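Local coordinates for adenylation domain (Streptomyces sp., PDB 5N9X), which is an adenylation domain of the ANL superfamily of AMP-binding enzymes, modelled here with adenosine-5'-triphosphate and threonine bound, at residues A451-H456 and L465-T470; H456-G461 and R523-R528. All coordinates share one frame; numbering follows the deposited sequence.

Interaction 1. Residues A451-H456 and L465-T470; sequences AVVWVH and LVCAYT
The indole of W454 lies over V466, whose CG1 comes within 3.5 Å of CH2 and sits above one face of the six-membered ring, displaced toward its rim. The line from that methyl to the ring centroid is 23° off the normal, which makes this a CH-pi contact. W454 CG stands between the backbone N and the carbonyl carbon (chi1 74°), a torsion that turns the ring back along its own strand, leaning over V466, so that CZ3 comes within 4.2 Å of A468 CB. At the far rim of the indole, W454 NE1 donates to H456 ND1 (3.0 Å), which helps set the rotation of both rings; H456 NE2 in turn is bonded to D526.

The two strands form an antiparallel beta hairpin in the C-terminal domain, and 463-470 is the middle strand of a three-stranded sheet. Within these segments V452 with A468 and W454 with V466 are hydrogen-bonded pairs, each closed by two backbone bonds; the shortest runs from V452 N to A468 O at 2.7 Å and is nearly straight (169°).

On the other face, V453 meets two side chains with its two methyls: CG1 lies 3.6 Å from L465 CD2, and CG2 rests 4.0 Å from C467 CB. Helix 435-443 packs on this face, V438 against V453 and L435 against L465, whereas V521 and A522 of helix 518-528 reach W454 on the first.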
loop_
_atom_site.group_PDB
_atom_site.type_symbol
_atom_site.label_atom_id
_atom_site.label_comp_id
_atom_site.label_asym_id
_atom_site.label_seq_id
_atom_site.Cartn_x
_atom_site.Cartn_y
_atom_site.Cartn_z
ATOM N N ALA A 451 -6.097 -17.348 6.124
ATOM C CA ALA A 451 -5.963 -18.461 5.188
ATOM C C ALA A 451 -5.506 -18.018 3.790
ATOM O O ALA A 451 -5.873 -16.951 3.323
ATOM C CB ALA A 451 -7.287 -19.210 5.092
ATOM N N VAL A 452 -4.712 -18.859 3.130
ATOM C CA VAL A 452 -4.351 -18.681 1.723
ATOM C C VAL A 452 -4.709 -19.957 0.968
ATOM O O VAL A 452 -4.227 -21.038 1.317
ATOM C CB VAL A 452 -2.855 -18.382 1.549
ATOM C CG1 VAL A 452 -2.455 -18.350 0.065
ATOM C CG2 VAL A 452 -2.495 -17.094 2.243
ATOM N N VAL A 453 -5.562 -19.842 -0.045
ATOM C CA VAL A 453 -5.995 -21.014 -0.787
ATOM C C VAL A 453 -5.552 -20.875 -2.233
ATOM O O VAL A 453 -5.787 -19.833 -2.849
ATOM C CB VAL A 453 -7.533 -21.206 -0.737
ATOM C CG1 VAL A 453 -7.950 -22.412 -1.577
ATOM C CG2 VAL A 453 -8.022 -21.354 0.692
ATOM N N TRP A 454 -4.900 -21.898 -2.779
ATOM C CA TRP A 454 -4.508 -21.842 -4.192
ATOM C C TRP A 454 -4.532 -23.203 -4.897
ATOM O O TRP A 454 -4.655 -24.243 -4.261
ATOM C CB TRP A 454 -3.115 -21.200 -4.334
ATOM C CG TRP A 454 -1.969 -22.050 -3.914
ATOM C CD1 TRP A 454 -1.062 -22.682 -4.727
ATOM C CD2 TRP A 454 -1.579 -22.347 -2.574
ATOM N NE1 TRP A 454 -0.131 -23.352 -3.967
ATOM C CE2 TRP A 454 -0.425 -23.167 -2.644
ATOM C CE3 TRP A 454 -2.101 -22.014 -1.316
ATOM C CZ2 TRP A 454 0.218 -23.646 -1.505
ATOM C CZ3 TRP A 454 -1.470 -22.490 -0.184
ATOM C CH2 TRP A 454 -0.321 -23.303 -0.282
ATOM N N VAL A 455 -4.453 -23.176 -6.219
ATOM C CA VAL A 455 -4.232 -24.396 -6.977
ATOM C C VAL A 455 -2.734 -24.696 -6.981
ATOM O O VAL A 455 -1.925 -23.863 -7.341
ATOM C CB VAL A 455 -4.783 -24.294 -8.417
ATOM C CG1 VAL A 455 -4.541 -25.606 -9.181
ATOM C CG2 VAL A 455 -6.278 -23.990 -8.375
ATOM N N HIS A 456 -2.359 -25.876 -6.526
ATOM C CA HIS A 456 -0.941 -26.227 -6.501
ATOM C C HIS A 456 -0.616 -27.311 -7.510
ATOM O O HIS A 456 -1.302 -28.330 -7.566
ATOM C CB HIS A 456 -0.539 -26.685 -5.103
ATOM C CG HIS A 456 0.934 -26.751 -4.891
ATOM N ND1 HIS A 456 1.697 -25.633 -4.619
ATOM C CD2 HIS A 456 1.782 -27.803 -4.870
ATOM C CE1 HIS A 456 2.953 -25.995 -4.452
ATOM N NE2 HIS A 456 3.033 -27.306 -4.597
ATOM N N LEU A 465 -6.402 -28.190 -5.258
ATOM C CA LEU A 465 -6.698 -27.163 -4.264
ATOM C C LEU A 465 -5.991 -27.386 -2.931
ATOM O O LEU A 465 -6.125 -28.442 -2.309
ATOM C CB LEU A 465 -8.197 -27.102 -4.008
ATOM C CG LEU A 465 -8.957 -25.902 -4.557
ATOM C CD1 LEU A 465 -10.318 -25.795 -3.893
ATOM C CD2 LEU A 465 -8.139 -24.655 -4.338
ATOM N N VAL A 466 -5.273 -26.362 -2.483
ATOM C CA VAL A 466 -4.468 -26.448 -1.274
ATOM C C VAL A 466 -4.744 -25.222 -0.398
ATOM O O VAL A 466 -5.153 -24.176 -0.902
ATOM C CB VAL A 466 -2.965 -26.587 -1.651
ATOM C CG1 VAL A 466 -2.056 -26.305 -0.494
ATOM C CG2 VAL A 466 -2.708 -27.976 -2.178
ATOM N N CYS A 467 -4.584 -25.378 0.911
ATOM C CA CYS A 467 -4.768 -24.277 1.845
ATOM C C CYS A 467 -3.658 -24.204 2.878
ATOM O O CYS A 467 -3.303 -25.209 3.493
ATOM C CB CYS A 467 -6.111 -24.389 2.567
ATOM S SG CYS A 467 -6.297 -23.202 3.929
ATOM N N ALA A 468 -3.118 -23.006 3.071
ATOM C CA ALA A 468 -2.351 -22.735 4.281
ATOM C C ALA A 468 -3.179 -21.796 5.182
ATOM O O ALA A 468 -3.940 -20.939 4.704
ATOM C CB ALA A 468 -0.999 -22.135 3.956
ATOM N N TYR A 469 -3.048 -21.971 6.486
ATOM C CA TYR A 469 -3.830 -21.177 7.417
ATOM C C TYR A 469 -3.096 -21.020 8.753
ATOM O O TYR A 469 -2.232 -21.824 9.099
ATOM C CB TYR A 469 -5.208 -21.819 7.650
ATOM C CG TYR A 469 -5.096 -23.108 8.436
ATOM C CD1 TYR A 469 -4.621 -24.267 7.838
ATOM C CD2 TYR A 469 -5.425 -23.151 9.783
ATOM C CE1 TYR A 469 -4.501 -25.432 8.546
ATOM C CE2 TYR A 469 -5.306 -24.314 10.505
ATOM C CZ TYR A 469 -4.848 -25.452 9.882
ATOM O OH TYR A 469 -4.733 -26.617 10.602
ATOM N N THR A 470 -3.488 -20.005 9.513
ATOM C CA THR A 470 -2.864 -19.721 10.800
ATOM C C THR A 470 -3.896 -19.713 11.920
ATOM O O THR A 470 -5.080 -19.492 11.671
ATOM C CB THR A 470 -2.130 -18.364 10.773
ATOM O OG1 THR A 470 -2.987 -17.375 10.196
ATOM C CG2 THR A 470 -0.865 -18.465 9.916
#

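Interaction 2. Residues H456-G461 and R523-R528; sequences HEFAPG and RAFDER
Helix 518-528, at the end of the chain, packs on one face of the three-stranded sheet of the C-terminal domain, and H456, F458 and F525 form an aromatic cluster where the helix meets the end of strand 450-457. F525 presents its edge to the face of the H456 imidazole: CD1 sits 3.7 Å above the plane, over the ring centre, and the centroids are 4.8 Å apart with planes at 70°, an edge-to-face arrangement. F525 CG is anti to the backbone N, which extends the phenyl group from the helix toward the strand.

The same phenyl group touches F458 at its far end. F525 CZ and F458 CZ approach to 3.7 Å, with F458 near the plane of the F525 ring. Those two rings are steeply inclined to each other, but the pair is neither a stack nor edge-to-face; what joins it is the apolar contact of the two CZ atoms. F458 also lies against H456, whose CD2 is 4.1 Å above the F458 plane, over its centre. R464 makes a cation-pi contact with F458, while V466 of the adjoining strand packs against all three members of the cluster.

D526, the next residue along the helix, supplies the polar part of the contact by accepting a hydrogen bond from H456 NE2. With ND1 already engaged by W454, both imidazole nitrogens are held, and the ring's rotation about the CB-CG bond is fixed. The nearby carboxylate would probably polarise the ring. D526 OD2 has a second, long and weak ion-pair partner in R529 NE. H456 NE2 donates to D526 OD2 at 2.8 Å with 147° at the hydrogen; OD2 lies close to the imidazole plane and is met on its anti side, the carboxylate being turned 47° from the ring.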
loop_
_atom_site.group_PDB
_atom_site.type_symbol
_atom_site.label_atom_id
_atom_site.label_comp_id
_atom_site.label_asym_id
_atom_site.label_seq_id
_atom_site.Cartn_x
_atom_site.Cartn_y
_atom_site.Cartn_z
ATOM N N HIS A 456 -2.359 -25.876 -6.526
ATOM C CA HIS A 456 -0.941 -26.227 -6.501
ATOM C C HIS A 456 -0.616 -27.311 -7.510
ATOM O O HIS A 456 -1.302 -28.330 -7.566
ATOM C CB HIS A 456 -0.539 -26.685 -5.103
ATOM C CG HIS A 456 0.934 -26.751 -4.891
ATOM N ND1 HIS A 456 1.697 -25.633 -4.619
ATOM C CD2 HIS A 456 1.782 -27.803 -4.870
ATOM C CE1 HIS A 456 2.953 -25.995 -4.452
ATOM N NE2 HIS A 456 3.033 -27.306 -4.597
ATOM N N GLU A 457 0.431 -27.108 -8.298
ATOM C CA GLU A 457 0.855 -28.156 -9.216
ATOM C C GLU A 457 1.773 -29.140 -8.496
ATOM O O GLU A 457 2.936 -28.849 -8.244
ATOM C CB GLU A 457 1.549 -27.559 -10.442
ATOM C CG GLU A 457 1.190 -28.253 -11.748
ATOM C CD GLU A 457 2.202 -27.984 -12.859
ATOM O OE1 GLU A 457 3.052 -28.874 -13.092
ATOM O OE2 GLU A 457 2.137 -26.912 -13.514
ATOM N N PHE A 458 1.233 -30.297 -8.130
ATOM C CA PHE A 458 2.015 -31.311 -7.431
ATOM C C PHE A 458 2.922 -31.948 -8.472
ATOM O O PHE A 458 4.099 -32.232 -8.236
ATOM C CB PHE A 458 1.103 -32.347 -6.763
ATOM C CG PHE A 458 0.427 -31.847 -5.516
ATOM C CD1 PHE A 458 -0.757 -31.127 -5.597
ATOM C CD2 PHE A 458 0.979 -32.090 -4.260
ATOM C CE1 PHE A 458 -1.382 -30.652 -4.454
ATOM C CE2 PHE A 458 0.357 -31.620 -3.109
ATOM C CZ PHE A 458 -0.828 -30.897 -3.212
ATOM N N ALA A 459 2.327 -32.153 -9.637
ATOM C CA ALA A 459 3.007 -32.562 -10.847
ATOM C C ALA A 459 2.197 -31.959 -11.979
ATOM O O ALA A 459 1.057 -31.546 -11.757
ATOM C CB ALA A 459 3.071 -34.082 -10.962
ATOM N N PRO A 460 2.776 -31.890 -13.190
ATOM C CA PRO A 460 1.988 -31.559 -14.389
ATOM C C PRO A 460 0.651 -32.305 -14.490
ATOM O O PRO A 460 -0.357 -31.703 -14.883
ATOM C CB PRO A 460 2.927 -31.955 -15.526
ATOM C CG PRO A 460 4.280 -31.660 -14.963
ATOM C CD PRO A 460 4.210 -32.033 -13.505
ATOM N N GLY A 461 0.633 -33.584 -14.126
ATOM C CA GLY A 461 -0.608 -34.338 -14.115
ATOM C C GLY A 461 -1.570 -33.973 -12.989
ATOM O O GLY A 461 -2.784 -33.916 -13.194
ATOM N N ARG A 523 5.686 -22.067 -2.048
ATOM C CA ARG A 523 7.020 -22.650 -1.967
ATOM C C ARG A 523 7.291 -23.361 -0.637
ATOM O O ARG A 523 7.971 -24.391 -0.612
ATOM C CB ARG A 523 8.090 -21.579 -2.229
ATOM C CG ARG A 523 8.146 -21.133 -3.689
ATOM C CD ARG A 523 9.357 -20.280 -3.989
ATOM N NE ARG A 523 8.977 -18.978 -4.545
ATOM C CZ ARG A 523 9.072 -17.826 -3.885
ATOM N NH1 ARG A 523 9.536 -17.809 -2.646
ATOM N NH2 ARG A 523 8.704 -16.691 -4.465
ATOM N N ALA A 524 6.759 -22.815 0.454
ATOM C CA ALA A 524 6.938 -23.411 1.765
ATOM C C ALA A 524 6.182 -24.737 1.836
ATOM O O ALA A 524 6.645 -25.713 2.414
ATOM C CB ALA A 524 6.458 -22.455 2.857
ATOM N N PHE A 525 4.994 -24.732 1.251
ATOM C CA PHE A 525 4.141 -25.893 1.181
ATOM C C PHE A 525 4.884 -26.999 0.451
ATOM O O PHE A 525 5.065 -28.115 0.970
ATOM C CB PHE A 525 2.834 -25.540 0.468
ATOM C CG PHE A 525 1.960 -26.719 0.186
ATOM C CD1 PHE A 525 2.059 -27.408 -1.030
ATOM C CD2 PHE A 525 1.034 -27.148 1.128
ATOM C CE1 PHE A 525 1.256 -28.508 -1.299
ATOM C CE2 PHE A 525 0.226 -28.246 0.864
ATOM C CZ PHE A 525 0.339 -28.926 -0.361
ATOM N N ASP A 526 5.322 -26.671 -0.756
ATOM C CA ASP A 526 6.026 -27.613 -1.605
ATOM C C ASP A 526 7.221 -28.280 -0.905
ATOM O O ASP A 526 7.446 -29.477 -1.049
ATOM C CB ASP A 526 6.478 -26.898 -2.879
ATOM C CG ASP A 526 6.649 -27.841 -4.039
ATOM O OD1 ASP A 526 7.711 -28.491 -4.122
ATOM O OD2 ASP A 526 5.710 -27.942 -4.855
ATOM N N GLU A 527 7.979 -27.508 -0.133
ATOM C CA GLU A 527 9.168 -28.042 0.530
ATOM C C GLU A 527 8.825 -28.877 1.767
ATOM O O GLU A 527 9.527 -29.840 2.082
ATOM C CB GLU A 527 10.136 -26.889 0.867
ATOM C CG GLU A 527 11.054 -27.091 2.082
ATOM C CD GLU A 527 10.354 -26.904 3.442
ATOM O OE1 GLU A 527 9.356 -26.146 3.514
ATOM O OE2 GLU A 527 10.800 -27.534 4.432
ATOM N N ARG A 528 7.747 -28.519 2.462
ATOM C CA ARG A 528 7.279 -29.322 3.591
ATOM C C ARG A 528 6.629 -30.647 3.152
ATOM O O ARG A 528 6.558 -31.599 3.926
ATOM C CB ARG A 528 6.308 -28.505 4.471
ATOM C CG ARG A 528 5.350 -29.363 5.325
ATOM C CD ARG A 528 5.771 -29.537 6.789
ATOM N NE ARG A 528 5.157 -30.728 7.394
ATOM C CZ ARG A 528 5.624 -31.973 7.252
ATOM N NH1 ARG A 528 6.716 -32.200 6.529
ATOM N NH2 ARG A 528 5.006 -32.999 7.833
#

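Interaction 1 joins two neighbouring strands within the sheet, whereas interaction 2 joins the end of one of them to helix 518-528. The difference appears in burial: 479 Å² between the two strand segments, where ten of eleven touching residues are buried, against 190 Å² for the partly buried strand-helix contact. Backbone bonds, aliphatic packing and one CH-pi contact dominate 451-456 with 465-470; an aromatic cluster and one side-chain hydrogen bond carry 456-461 with 523-528. H456 belongs to both. The two also touch directly, since V466 CG1 lies 3.3 Å from F525 CE2 and W454 CZ2 lies 3.8 Å from F525 CB, so the F525 side chain rests on V466 and W454 of the sheet.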